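Local coordinates for probable arylamine n-acetyl transferase (Mycobacterium abscessus, PDB 4GUZ), which probably transfers an acetyl group from acetyl-coenzyme A to the nitrogen of arylamines, at residues A[93-98]-A[121-126]; A[34-39]-A[139-144]; A[50-55]-A[73-78]. One frame throughout, in Å; residues are numbered along the deposited sequence.

How the contacts relate
Contacts 1 and 2 are neighbours, with centres 12 Å apart. Leu38 of helix 32-45 packs on Leu93 and Phe95 of contact 1, while Leu35, which meets Pro141 in contact 2, also rests on Val121. Glu126 of contact 1 and Arg143 of contact 2 form a salt bridge. Both reach the eight-stranded antiparallel sheet. Contact 3 lies across the centre of the chain, its centre 25 Å from that of contact 2 and 30 Å from that of contact 1; its nearest atoms remain about 13 and 15 Å away, respectively. Along the chain, contact 2 encloses the other two. Cys79, His116 and Asp131 probably form the catalytic triad; Gln39 of contact 2 and Tyr78 of contact 3 lie near them without touching.

Contact 1 of 3, residues A[93-98]-A[121-126]; sequences LGFDFY and VRLAAE
Asp96 and Arg122 join the two strands of a beta hairpin, 96-104 and 116-123, at the end away from its connecting loop. Arg122 N gives a nearly straight bond (175°) to Asp96 O at 2.9 Å, and the short strand segments run antiparallel. At the next pair along the hairpin, Phe97 and Val121 form a non-hydrogen-bonded pair with CA atoms 4.3 Å apart.

On the side of the sheet bearing Asp96 and Arg122 the contact is polar. The carboxylate, placed by a CG anti to the backbone N (chi1 177°), meets the edge of the guanidinium in a loose salt bridge: Arg122 NE lies 3.4 Å from Asp96 OD1, and its hydrogen bonds to the two carboxylate oxygens are both weak. The Arg122 chain bends at chi3, and the rim of the Tyr98 ring, at CD2 and CE2, lies over one face of the guanidinium, where Arg122 NH1 comes to 3.3 Å from Tyr98 CE2. Ring and guanidinium planes differ by 26°. The phenol oxygen of Tyr98 continues to the side chain of Gln127.

The other side of these strands is apolar and belongs to the junction between the sheet and the helical part of the arylamine N-acetyltransferase fold. Val121 divides its branches here: Val121 CG1 reaches Phe95 CD1 at 3.9 Å, and Val121 CG2 touches Phe97 CB at 4.0 Å. Leu123 CD2 approaches the edge of the Phe95 ring. Leu90 of helix 79-92 touches Phe95, Phe97 and Val121. Gly94 ends that helix in a Schellman motif, and a type II' turn from Leu123 to Glu126 turns the backbone from strand 116-123 into strand 126-130.

Contact 2 of 3, residues A[34-39]-A[139-144]; sequences TLRRLQ and LAPIRL
Gln39 of helix 32-45 reaches across to Leu139, Ala140 and Pro141, the loop that leads into edge strand 142-143 of the eight-stranded antiparallel sheet. The contact therefore joins a helix of the arylamine N-acetyltransferase fold to the approach of an outer strand. At the root of the side chain, Gln39 CB is 4.1 Å from Pro141 CD. Gln39 CG is anti to the backbone N (chi1 -179°) and passes Leu139 O at 3.9 Å; from there the extended chain carries the amide alongside the Ala140-Pro141 peptide, with Gln39 CD 3.6 Å from Ala140 C.

The two ends of the amide do different work. Gln39 OE1 lies 3.4 Å from Pro141 N, but the proline nitrogen, a tertiary amide, has no hydrogen to offer, making this a close packing contact that also touches the proline ring. NE2 is the gripping end: it bonds to Pro138 O and also donates to a water, which bridges it to the carbonyl of Ala140. Held through this nitrogen, the amide has a defined rotation in a buried setting close to the probable catalytic triad of Cys79, His116 and Asp131.

Around Pro141 the remaining contacts are apolar. Leu35 CG meets Pro141 CG at 3.7 Å, the leucine branch and the proline ring lying alongside and pointing opposite ways. The Arg36 chain runs across the ring and touches it through its aliphatic part, Arg36 CG lying 3.8 Å from Pro141 CD. Cys130 of strand 126-130 packs on both Leu35 and Gln39. The bridging water sits 3.0 Å from Gln39 NE2 and 3.1 Å from Ala140 O.

Contact 3 of 3, residues A[50-55]-A[73-78]; sequences NLDAVL and SPRGGY
Asp52 receives Arg75 from an unusual direction: the guanidinium nitrogen stands above the carboxylate, 61° out of its plane. The approach is nevertheless in plane for the arginine, which presents its edge, and the two flat groups are almost perpendicular, 85° apart. Arg75 NH2 bonds to Asp52 OD1 at 2.9 Å with an N-H...O angle of 161°, while Arg75 NH1 adds a weak bond to the same oxygen at 3.5 Å. This is consequently a salt bridge onto one oxygen, not the two-pronged pairing of carboxylate and guanidinium; OD2 has its own partner, the ammonium of Lys69.

The arginine gets there by folding back, bent at chi2 and again at chi3, which brings Arg75 NH2 to 3.8 Å from Leu51 CB as well. Its NE is held by a second carboxylate, Glu49, which also accepts a bond from Gly76 N. With two acids about it, its positive charge is probably well balanced, although Asp52 is shared with Lys69; the two carboxylates also restrict its rotation.

Residues 75-78 open the RGGxCxE sequence of arylamine N-acetyltransferases, whose cysteine, here Cys79, is probably the nucleophile. Tyr78 is the N-cap residue of the helix that follows, and its backbone N bonds to Glu81 OE1. Its ring touches the start of the other helix: Tyr78 CD2 is 4.1 Å from Asn50 CB, and Tyr78 CE2 lies 4.5 Å from Ala53 CB. The phenol oxygen goes on to Ser205, and Asn50 directs its amide to the backbones of Phe216, Arg219 and Phe221.

Helix 51-56 is thus lodged between this loop, helix 198-210, on which Ala53 and Tyr78 both pack, and helix 271-282, which touches Leu51 and Leu55; Gly77 makes backbone bonds to Lys47 and Glu49, flanking and within short strand 48-49.

Contact 1 of 3, residues A[93-98]-A[121-126]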
ATOM      1  N   LEU A  93       8.439 -17.325   4.805  1.00 29.24           N
ATOM      2  CA  LEU A  93       8.126 -17.711   6.174  1.00 28.52           C
ATOM      3  C   LEU A  93       7.126 -18.887   6.244  1.00 33.11           C
ATOM      4  O   LEU A  93       6.798 -19.352   7.335  1.00 33.56           O
ATOM      5  CB  LEU A  93       7.643 -16.502   6.987  1.00 28.23           C
ATOM      6  CG  LEU A  93       8.656 -15.357   7.210  1.00 31.90           C
ATOM      7  CD1 LEU A  93       8.192 -14.472   8.331  1.00 32.17           C
ATOM      8  CD2 LEU A  93      10.066 -15.890   7.539  1.00 32.73           C
ATOM      9  N   GLY A  94       6.704 -19.380   5.086  1.00 30.04           N
ATOM     10  CA  GLY A  94       5.826 -20.541   4.970  1.00 29.90           C
ATOM     11  C   GLY A  94       4.355 -20.340   5.271  1.00 32.22           C
ATOM     12  O   GLY A  94       3.703 -21.268   5.761  1.00 32.36           O
ATOM     13  N   PHE A  95       3.811 -19.130   4.990  1.00 25.67           N
ATOM     14  CA  PHE A  95       2.375 -18.881   5.168  1.00 23.00           C
ATOM     15  C   PHE A  95       1.602 -19.400   3.963  1.00 26.28           C
ATOM     16  O   PHE A  95       2.155 -19.447   2.861  1.00 25.44           O
ATOM     17  CB  PHE A  95       2.089 -17.367   5.341  1.00 23.21           C
ATOM     18  CG  PHE A  95       2.480 -16.742   6.659  1.00 22.33           C
ATOM     19  CD1 PHE A  95       1.568 -16.665   7.708  1.00 23.92           C
ATOM     20  CD2 PHE A  95       3.744 -16.189   6.837  1.00 22.26           C
ATOM     21  CE1 PHE A  95       1.907 -16.031   8.908  1.00 24.54           C
ATOM     22  CE2 PHE A  95       4.094 -15.574   8.043  1.00 24.07           C
ATOM     23  CZ  PHE A  95       3.178 -15.494   9.072  1.00 22.56           C
ATOM     24  N   ASP A  96       0.330 -19.803   4.170  1.00 22.71           N
ATOM     25  CA  ASP A  96      -0.600 -20.213   3.109  1.00 23.61           C
ATOM     26  C   ASP A  96      -1.335 -18.938   2.697  1.00 25.64           C
ATOM     27  O   ASP A  96      -2.132 -18.415   3.475  1.00 25.41           O
ATOM     28  CB  ASP A  96      -1.565 -21.310   3.613  1.00 25.56           C
ATOM     29  CG  ASP A  96      -2.640 -21.780   2.634  1.00 35.34           C
ATOM     30  OD1 ASP A  96      -2.574 -21.400   1.438  1.00 35.97           O
ATOM     31  OD2 ASP A  96      -3.531 -22.555   3.055  1.00 38.79           O
ATOM     32  N   PHE A  97      -1.012 -18.389   1.528  1.00 22.88           N
ATOM     33  CA  PHE A  97      -1.612 -17.105   1.135  1.00 20.90           C
ATOM     34  C   PHE A  97      -1.865 -17.006  -0.362  1.00 22.78           C
ATOM     35  O   PHE A  97      -1.347 -17.791  -1.162  1.00 21.11           O
ATOM     36  CB  PHE A  97      -0.692 -15.938   1.588  1.00 22.51           C
ATOM     37  CG  PHE A  97       0.529 -15.737   0.718  1.00 24.82           C
ATOM     38  CD1 PHE A  97       0.542 -14.765  -0.280  1.00 27.84           C
ATOM     39  CD2 PHE A  97       1.657 -16.544   0.874  1.00 27.58           C
ATOM     40  CE1 PHE A  97       1.653 -14.608  -1.108  1.00 29.06           C
ATOM     41  CE2 PHE A  97       2.768 -16.384   0.048  1.00 30.38           C
ATOM     42  CZ  PHE A  97       2.759 -15.415  -0.937  1.00 29.06           C
ATOM     43  N   TYR A  98      -2.607 -15.958  -0.738  1.00 18.91           N
ATOM     44  CA  TYR A  98      -2.912 -15.656  -2.121  1.00 17.82           C
ATOM     45  C   TYR A  98      -3.082 -14.148  -2.293  1.00 20.54           C
ATOM     46  O   TYR A  98      -3.311 -13.410  -1.327  1.00 20.15           O
ATOM     47  CB  TYR A  98      -4.146 -16.444  -2.613  1.00 18.40           C
ATOM     48  CG  TYR A  98      -5.445 -16.194  -1.882  1.00 18.88           C
ATOM     49  CD1 TYR A  98      -6.409 -15.342  -2.408  1.00 19.59           C
ATOM     50  CD2 TYR A  98      -5.763 -16.896  -0.722  1.00 20.00           C
ATOM     51  CE1 TYR A  98      -7.636 -15.150  -1.768  1.00 20.10           C
ATOM     52  CE2 TYR A  98      -6.979 -16.698  -0.063  1.00 20.32           C
ATOM     53  CZ  TYR A  98      -7.920 -15.834  -0.600  1.00 23.92           C
ATOM     54  OH  TYR A  98      -9.124 -15.630   0.039  1.00 22.93           O
ATOM     55  N   VAL A 121      -4.286 -14.146   3.818  1.00 19.12           N
ATOM     56  CA  VAL A 121      -3.598 -15.228   4.515  1.00 18.83           C
ATOM     57  C   VAL A 121      -4.634 -16.189   5.134  1.00 22.75           C
ATOM     58  O   VAL A 121      -5.609 -15.745   5.748  1.00 21.51           O
ATOM     59  CB  VAL A 121      -2.610 -14.671   5.575  1.00 22.47           C
ATOM     60  CG1 VAL A 121      -1.993 -15.787   6.422  1.00 22.52           C
ATOM     61  CG2 VAL A 121      -1.511 -13.849   4.913  1.00 22.38           C
ATOM     62  N   ARG A 122      -4.398 -17.512   4.967  1.00 20.43           N
ATOM     63  CA  ARG A 122      -5.235 -18.576   5.525  1.00 21.05           C
ATOM     64  C   ARG A 122      -4.595 -19.132   6.807  1.00 27.37           C
ATOM     65  O   ARG A 122      -3.482 -19.663   6.751  1.00 27.50           O
ATOM     66  CB  ARG A 122      -5.447 -19.697   4.489  1.00 20.97           C
ATOM     67  CG  ARG A 122      -6.475 -19.359   3.422  1.00 32.72           C
ATOM     68  CD  ARG A 122      -6.754 -20.566   2.554  1.00 43.11           C
ATOM     69  NE  ARG A 122      -5.845 -20.615   1.416  1.00 49.86           N
ATOM     70  CZ  ARG A 122      -6.196 -20.300   0.174  1.00 62.93           C
ATOM     71  NH1 ARG A 122      -7.445 -19.944  -0.100  1.00 55.22           N
ATOM     72  NH2 ARG A 122      -5.306 -20.363  -0.805  1.00 47.99           N
ATOM     73  N   LEU A 123      -5.281 -18.976   7.960  1.00 24.20           N
ATOM     74  CA  LEU A 123      -4.806 -19.464   9.265  1.00 25.47           C
ATOM     75  C   LEU A 123      -5.941 -20.183   9.970  1.00 31.15           C
ATOM     76  O   LEU A 123      -6.929 -19.554  10.368  1.00 30.26           O
ATOM     77  CB  LEU A 123      -4.223 -18.352  10.174  1.00 25.62           C
ATOM     78  CG  LEU A 123      -2.949 -17.660   9.712  1.00 30.23           C
ATOM     79  CD1 LEU A 123      -2.785 -16.328  10.417  1.00 30.42           C
ATOM     80  CD2 LEU A 123      -1.724 -18.539   9.915  1.00 33.57           C
ATOM     81  N   ALA A 124      -5.807 -21.522  10.087  1.00 29.47           N
ATOM     82  CA  ALA A 124      -6.790 -22.419  10.700  1.00 29.99           C
ATOM     83  C   ALA A 124      -8.162 -22.274   9.999  1.00 32.69           C
ATOM     84  O   ALA A 124      -8.214 -22.331   8.772  1.00 31.81           O
ATOM     85  CB  ALA A 124      -6.888 -22.159  12.205  1.00 30.94           C
ATOM     86  N   ALA A 125      -9.247 -22.056  10.744  1.00 30.52           N
ATOM     87  CA  ALA A 125     -10.571 -21.929  10.124  1.00 30.96           C
ATOM     88  C   ALA A 125     -10.836 -20.495   9.584  1.00 32.30           C
ATOM     89  O   ALA A 125     -11.958 -20.208   9.167  1.00 33.79           O
ATOM     90  CB  ALA A 125     -11.652 -22.314  11.130  1.00 31.82           C
ATOM     91  N   GLU A 126      -9.807 -19.622   9.553  1.00 25.33           N
ATOM     92  CA  GLU A 126      -9.992 -18.203   9.190  1.00 22.11           C
ATOM     93  C   GLU A 126      -9.167 -17.680   7.980  1.00 23.50           C
ATOM     94  O   GLU A 126      -8.209 -18.298   7.516  1.00 21.61           O
ATOM     95  CB  GLU A 126      -9.643 -17.336  10.410  1.00 22.73           C
ATOM     96  CG  GLU A 126     -10.236 -17.833  11.728  1.00 28.77           C
ATOM     97  CD  GLU A 126     -10.161 -16.869  12.890  1.00 38.55           C
ATOM     98  OE1 GLU A 126      -9.178 -16.941  13.663  1.00 25.31           O
ATOM     99  OE2 GLU A 126     -11.115 -16.077  13.064  1.00 30.73           O
TER

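Contact 2 of 3, residues A[34-39]-A[139-144]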
ATOM      1  N   THR A  34       2.882 -13.644  14.332  1.00 23.45           N
ATOM      2  CA  THR A  34       3.972 -13.279  13.429  1.00 23.60           C
ATOM      3  C   THR A  34       3.433 -12.337  12.330  1.00 25.85           C
ATOM      4  O   THR A  34       4.029 -11.292  12.089  1.00 24.41           O
ATOM      5  CB  THR A  34       4.638 -14.528  12.859  1.00 31.22           C
ATOM      6  OG1 THR A  34       5.244 -15.225  13.949  1.00 33.01           O
ATOM      7  CG2 THR A  34       5.728 -14.201  11.807  1.00 29.83           C
ATOM      8  N   LEU A  35       2.287 -12.693  11.716  1.00 21.52           N
ATOM      9  CA  LEU A  35       1.649 -11.890  10.666  1.00 19.57           C
ATOM     10  C   LEU A  35       1.340 -10.488  11.170  1.00 22.16           C
ATOM     11  O   LEU A  35       1.560  -9.521  10.446  1.00 20.74           O
ATOM     12  CB  LEU A  35       0.364 -12.589  10.175  1.00 18.96           C
ATOM     13  CG  LEU A  35      -0.368 -11.943   8.989  1.00 22.34           C
ATOM     14  CD1 LEU A  35       0.485 -11.968   7.728  1.00 23.28           C
ATOM     15  CD2 LEU A  35      -1.713 -12.609   8.747  1.00 19.54           C
ATOM     16  N   ARG A  36       0.836 -10.372  12.417  1.00 21.33           N
ATOM     17  CA  ARG A  36       0.532  -9.081  13.027  1.00 21.00           C
ATOM     18  C   ARG A  36       1.781  -8.228  13.119  1.00 24.14           C
ATOM     19  O   ARG A  36       1.742  -7.052  12.755  1.00 22.35           O
ATOM     20  CB  ARG A  36      -0.118  -9.247  14.426  1.00 20.86           C
ATOM     21  CG  ARG A  36      -1.613  -9.527  14.326  1.00 25.57           C
ATOM     22  CD  ARG A  36      -2.252  -9.909  15.649  1.00 30.67           C
ATOM     23  NE  ARG A  36      -3.598 -10.437  15.408  1.00 40.74           N
ATOM     24  CZ  ARG A  36      -4.642 -10.280  16.217  1.00 60.32           C
ATOM     25  NH1 ARG A  36      -4.510  -9.630  17.371  1.00 57.20           N
ATOM     26  NH2 ARG A  36      -5.826 -10.776  15.883  1.00 35.72           N
ATOM     27  N   ARG A  37       2.889  -8.816  13.584  1.00 21.78           N
ATOM     28  CA  ARG A  37       4.148  -8.072  13.723  1.00 21.34           C
ATOM     29  C   ARG A  37       4.722  -7.700  12.354  1.00 22.12           C
ATOM     30  O   ARG A  37       5.287  -6.617  12.221  1.00 21.30           O
ATOM     31  CB  ARG A  37       5.175  -8.854  14.551  1.00 22.35           C
ATOM     32  CG  ARG A  37       4.735  -9.033  16.017  1.00 29.06           C
ATOM     33  CD  ARG A  37       5.871  -9.320  17.001  1.00 30.62           C
ATOM     34  NE  ARG A  37       6.809 -10.367  16.573  1.00 31.46           N
ATOM     35  CZ  ARG A  37       6.550 -11.672  16.539  1.00 46.23           C
ATOM     36  NH1 ARG A  37       5.346 -12.128  16.871  1.00 30.31           N
ATOM     37  NH2 ARG A  37       7.483 -12.528  16.142  1.00 39.95           N
ATOM     38  N   LEU A  38       4.530  -8.571  11.339  1.00 19.69           N
ATOM     39  CA  LEU A  38       5.014  -8.349   9.962  1.00 18.65           C
ATOM     40  C   LEU A  38       4.285  -7.177   9.326  1.00 20.75           C
ATOM     41  O   LEU A  38       4.920  -6.265   8.813  1.00 19.15           O
ATOM     42  CB  LEU A  38       4.837  -9.592   9.085  1.00 18.48           C
ATOM     43  CG  LEU A  38       5.787 -10.766   9.291  1.00 23.68           C
ATOM     44  CD1 LEU A  38       5.355 -11.933   8.451  1.00 24.28           C
ATOM     45  CD2 LEU A  38       7.216 -10.402   8.918  1.00 25.55           C
ATOM     46  N   GLN A  39       2.954  -7.192   9.383  1.00 18.10           N
ATOM     47  CA  GLN A  39       2.173  -6.116   8.800  1.00 16.66           C
ATOM     48  C   GLN A  39       2.436  -4.769   9.509  1.00 18.71           C
ATOM     49  O   GLN A  39       2.655  -3.771   8.827  1.00 16.52           O
ATOM     50  CB  GLN A  39       0.680  -6.450   8.813  1.00 17.48           C
ATOM     51  CG  GLN A  39      -0.139  -5.325   8.177  1.00 17.59           C
ATOM     52  CD  GLN A  39      -1.459  -5.735   7.586  1.00 21.75           C
ATOM     53  OE1 GLN A  39      -1.738  -6.909   7.353  1.00 15.96           O
ATOM     54  NE2 GLN A  39      -2.209  -4.746   7.133  1.00 17.43           N
ATOM     55  N   LEU A 139      -2.865  -1.055  10.056  1.00 17.67           N
ATOM     56  CA  LEU A 139      -1.613  -1.439  10.705  1.00 17.63           C
ATOM     57  C   LEU A 139      -1.652  -2.888  11.115  1.00 22.24           C
ATOM     58  O   LEU A 139      -0.646  -3.412  11.570  1.00 21.68           O
ATOM     59  CB  LEU A 139      -1.315  -0.549  11.918  1.00 17.55           C
ATOM     60  CG  LEU A 139      -1.126   0.951  11.642  1.00 21.30           C
ATOM     61  CD1 LEU A 139      -1.148   1.727  12.919  1.00 22.16           C
ATOM     62  CD2 LEU A 139       0.184   1.235  10.949  1.00 24.21           C
ATOM     63  N   ALA A 140      -2.808  -3.547  10.957  1.00 18.39           N
ATOM     64  CA  ALA A 140      -2.915  -4.947  11.360  1.00 18.21           C
ATOM     65  C   ALA A 140      -3.727  -5.748  10.348  1.00 19.87           C
ATOM     66  O   ALA A 140      -4.610  -5.160   9.701  1.00 18.51           O
ATOM     67  CB  ALA A 140      -3.564  -5.029  12.736  1.00 18.27           C
ATOM     68  N   PRO A 141      -3.491  -7.081  10.214  1.00 15.86           N
ATOM     69  CA  PRO A 141      -4.366  -7.890   9.348  1.00 15.07           C
ATOM     70  C   PRO A 141      -5.801  -7.791   9.839  1.00 18.59           C
ATOM     71  O   PRO A 141      -6.029  -7.572  11.029  1.00 20.49           O
ATOM     72  CB  PRO A 141      -3.823  -9.319   9.507  1.00 17.22           C
ATOM     73  CG  PRO A 141      -2.495  -9.169  10.151  1.00 22.35           C
ATOM     74  CD  PRO A 141      -2.517  -7.936  10.944  1.00 18.01           C
ATOM     75  N   ILE A 142      -6.756  -7.916   8.942  1.00 16.85           N
ATOM     76  CA  ILE A 142      -8.167  -7.797   9.294  1.00 16.05           C
ATOM     77  C   ILE A 142      -8.840  -9.129   9.042  1.00 19.38           C
ATOM     78  O   ILE A 142      -8.758  -9.653   7.924  1.00 20.41           O
ATOM     79  CB  ILE A 142      -8.828  -6.623   8.492  1.00 18.05           C
ATOM     80  CG1 ILE A 142      -8.262  -5.244   8.934  1.00 16.96           C
ATOM     81  CG2 ILE A 142     -10.358  -6.651   8.604  1.00 20.23           C
ATOM     82  CD1 ILE A 142      -8.683  -4.038   8.050  1.00 22.76           C
ATOM     83  N   ARG A 143      -9.516  -9.663  10.071  1.00 16.69           N
ATOM     84  CA  ARG A 143     -10.283 -10.922  10.010  1.00 16.83           C
ATOM     85  C   ARG A 143     -11.367 -10.809   8.972  1.00 21.69           C
ATOM     86  O   ARG A 143     -12.212  -9.923   9.062  1.00 21.06           O
ATOM     87  CB  ARG A 143     -10.908 -11.231  11.388  1.00 17.67           C
ATOM     88  CG  ARG A 143     -11.555 -12.592  11.514  1.00 20.34           C
ATOM     89  CD  ARG A 143     -11.976 -12.820  12.948  1.00 25.05           C
ATOM     90  NE  ARG A 143     -10.995 -13.653  13.634  1.00 31.13           N
ATOM     91  CZ  ARG A 143     -10.421 -13.365  14.795  1.00 49.23           C
ATOM     92  NH1 ARG A 143     -10.722 -12.242  15.435  1.00 39.58           N
ATOM     93  NH2 ARG A 143      -9.529 -14.195  15.322  1.00 38.98           N
ATOM     94  N   LEU A 144     -11.344 -11.693   7.978  1.00 18.87           N
ATOM     95  CA  LEU A 144     -12.350 -11.659   6.932  1.00 18.94           C
ATOM     96  C   LEU A 144     -13.626 -12.270   7.464  1.00 22.62           C
ATOM     97  O   LEU A 144     -13.716 -13.476   7.694  1.00 25.17           O
ATOM     98  CB  LEU A 144     -11.860 -12.351   5.657  1.00 19.81           C
ATOM     99  CG  LEU A 144     -12.618 -12.052   4.374  1.00 25.93           C
ATOM    100  CD1 LEU A 144     -12.279 -10.656   3.827  1.00 27.49           C
ATOM    101  CD2 LEU A 144     -12.281 -13.087   3.332  1.00 29.84           C
TER
HETATM  102  O   HOH W   1      -5.092  -5.419   6.690  1.00 15.43           O

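Contact 3 of 3, residues A[50-55]-A[73-78]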
ATOM      1  N   ASN A  50       4.843   7.255  -5.450  1.00 17.54           N
ATOM      2  CA  ASN A  50       4.666   6.894  -6.866  1.00 17.52           C
ATOM      3  C   ASN A  50       5.614   7.688  -7.779  1.00 22.71           C
ATOM      4  O   ASN A  50       5.294   7.855  -8.964  1.00 23.79           O
ATOM      5  CB  ASN A  50       3.208   7.227  -7.271  1.00 14.81           C
ATOM      6  CG  ASN A  50       2.946   8.731  -7.354  1.00 29.66           C
ATOM      7  OD1 ASN A  50       3.605   9.553  -6.687  1.00 19.88           O
ATOM      8  ND2 ASN A  50       2.052   9.134  -8.250  1.00 23.66           N
ATOM      9  N   LEU A  51       6.739   8.225  -7.236  1.00 19.08           N
ATOM     10  CA  LEU A  51       7.597   9.143  -7.982  1.00 19.08           C
ATOM     11  C   LEU A  51       8.234   8.528  -9.234  1.00 25.71           C
ATOM     12  O   LEU A  51       8.497   9.275 -10.169  1.00 25.54           O
ATOM     13  CB  LEU A  51       8.664   9.828  -7.103  1.00 18.16           C
ATOM     14  CG  LEU A  51       8.108  10.656  -5.910  1.00 21.21           C
ATOM     15  CD1 LEU A  51       9.228  11.134  -4.963  1.00 20.34           C
ATOM     16  CD2 LEU A  51       7.256  11.815  -6.378  1.00 23.22           C
ATOM     17  N   ASP A  52       8.381   7.186  -9.302  1.00 22.75           N
ATOM     18  CA  ASP A  52       8.887   6.521 -10.496  1.00 21.62           C
ATOM     19  C   ASP A  52       7.894   6.646 -11.631  1.00 28.49           C
ATOM     20  O   ASP A  52       8.314   6.840 -12.777  1.00 29.93           O
ATOM     21  CB  ASP A  52       9.209   5.053 -10.209  1.00 23.52           C
ATOM     22  CG  ASP A  52      10.546   4.842  -9.534  1.00 25.59           C
ATOM     23  OD1 ASP A  52      11.260   5.849  -9.284  1.00 25.48           O
ATOM     24  OD2 ASP A  52      10.861   3.686  -9.209  1.00 26.81           O
ATOM     25  N   ALA A  53       6.585   6.573 -11.330  1.00 24.90           N
ATOM     26  CA  ALA A  53       5.522   6.700 -12.338  1.00 24.78           C
ATOM     27  C   ALA A  53       5.406   8.130 -12.819  1.00 29.18           C
ATOM     28  O   ALA A  53       5.214   8.366 -14.020  1.00 27.81           O
ATOM     29  CB  ALA A  53       4.183   6.224 -11.776  1.00 25.48           C
ATOM     30  N   VAL A  54       5.553   9.094 -11.889  1.00 25.52           N
ATOM     31  CA  VAL A  54       5.467  10.513 -12.228  1.00 25.49           C
ATOM     32  C   VAL A  54       6.662  10.917 -13.107  1.00 30.13           C
ATOM     33  O   VAL A  54       6.463  11.655 -14.069  1.00 30.54           O
ATOM     34  CB  VAL A  54       5.348  11.404 -10.963  1.00 29.06           C
ATOM     35  CG1 VAL A  54       5.206  12.879 -11.332  1.00 28.62           C
ATOM     36  CG2 VAL A  54       4.166  10.957 -10.098  1.00 28.53           C
ATOM     37  N   LEU A  55       7.873  10.404 -12.800  1.00 27.93           N
ATOM     38  CA  LEU A  55       9.109  10.738 -13.518  1.00 29.27           C
ATOM     39  C   LEU A  55       9.379   9.875 -14.758  1.00 34.18           C
ATOM     40  O   LEU A  55      10.022  10.369 -15.682  1.00 34.49           O
ATOM     41  CB  LEU A  55      10.338  10.632 -12.583  1.00 29.68           C
ATOM     42  CG  LEU A  55      10.394  11.565 -11.342  1.00 35.55           C
ATOM     43  CD1 LEU A  55      11.338  11.012 -10.284  1.00 36.30           C
ATOM     44  CD2 LEU A  55      10.844  12.955 -11.709  1.00 37.89           C
ATOM     45  N   SER A  73      17.777   2.416  -0.284  1.00 25.94           N
ATOM     46  CA  SER A  73      17.815   3.788  -0.755  1.00 24.76           C
ATOM     47  C   SER A  73      16.698   4.590  -0.057  1.00 27.63           C
ATOM     48  O   SER A  73      15.711   3.978   0.382  1.00 25.51           O
ATOM     49  CB  SER A  73      17.704   3.856  -2.276  1.00 25.26           C
ATOM     50  OG  SER A  73      16.383   3.647  -2.742  1.00 27.08           O
ATOM     51  N   PRO A  74      16.827   5.942   0.070  1.00 24.70           N
ATOM     52  CA  PRO A  74      15.755   6.725   0.727  1.00 23.92           C
ATOM     53  C   PRO A  74      14.542   6.878  -0.208  1.00 25.59           C
ATOM     54  O   PRO A  74      14.236   7.971  -0.692  1.00 24.63           O
ATOM     55  CB  PRO A  74      16.443   8.065   1.024  1.00 25.18           C
ATOM     56  CG  PRO A  74      17.482   8.199  -0.040  1.00 29.70           C
ATOM     57  CD  PRO A  74      17.954   6.810  -0.350  1.00 25.46           C
ATOM     58  N   ARG A  75      13.870   5.750  -0.489  1.00 20.35           N
ATOM     59  CA  ARG A  75      12.747   5.682  -1.414  1.00 19.49           C
ATOM     60  C   ARG A  75      11.626   4.792  -0.919  1.00 21.06           C
ATOM     61  O   ARG A  75      11.829   3.883  -0.112  1.00 20.56           O
ATOM     62  CB  ARG A  75      13.209   5.148  -2.792  1.00 19.91           C
ATOM     63  CG  ARG A  75      14.234   6.032  -3.535  1.00 21.99           C
ATOM     64  CD  ARG A  75      13.686   7.405  -3.987  1.00 22.00           C
ATOM     65  NE  ARG A  75      12.418   7.314  -4.714  1.00 26.34           N
ATOM     66  CZ  ARG A  75      12.310   7.042  -6.012  1.00 38.23           C
ATOM     67  NH1 ARG A  75      13.397   6.867  -6.755  1.00 23.20           N
ATOM     68  NH2 ARG A  75      11.117   6.968  -6.583  1.00 23.49           N
ATOM     69  N   GLY A  76      10.461   5.044  -1.469  1.00 18.69           N
ATOM     70  CA  GLY A  76       9.268   4.254  -1.219  1.00 18.42           C
ATOM     71  C   GLY A  76       8.700   3.673  -2.495  1.00 21.76           C
ATOM     72  O   GLY A  76       9.229   3.914  -3.580  1.00 21.95           O
ATOM     73  N   GLY A  77       7.607   2.931  -2.357  1.00 18.83           N
ATOM     74  CA  GLY A  77       6.931   2.293  -3.480  1.00 19.05           C
ATOM     75  C   GLY A  77       5.422   2.358  -3.389  1.00 21.76           C
ATOM     76  O   GLY A  77       4.885   2.763  -2.349  1.00 21.07           O
ATOM     77  N   TYR A  78       4.708   2.010  -4.488  1.00 17.92           N
ATOM     78  CA  TYR A  78       3.249   2.020  -4.405  1.00 17.36           C
ATOM     79  C   TYR A  78       2.729   0.580  -4.209  1.00 20.38           C
ATOM     80  O   TYR A  78       3.531  -0.301  -3.913  1.00 19.50           O
ATOM     81  CB  TYR A  78       2.545   2.837  -5.515  1.00 19.94           C
ATOM     82  CG  TYR A  78       2.640   2.432  -6.979  1.00 22.95           C
ATOM     83  CD1 TYR A  78       2.914   1.114  -7.350  1.00 24.92           C
ATOM     84  CD2 TYR A  78       2.298   3.331  -7.987  1.00 23.47           C
ATOM     85  CE1 TYR A  78       2.910   0.723  -8.694  1.00 24.38           C
ATOM     86  CE2 TYR A  78       2.316   2.961  -9.329  1.00 24.51           C
ATOM     87  CZ  TYR A  78       2.621   1.656  -9.680  1.00 30.92           C
ATOM     88  OH  TYR A  78       2.612   1.315 -11.017  1.00 28.90           O
TER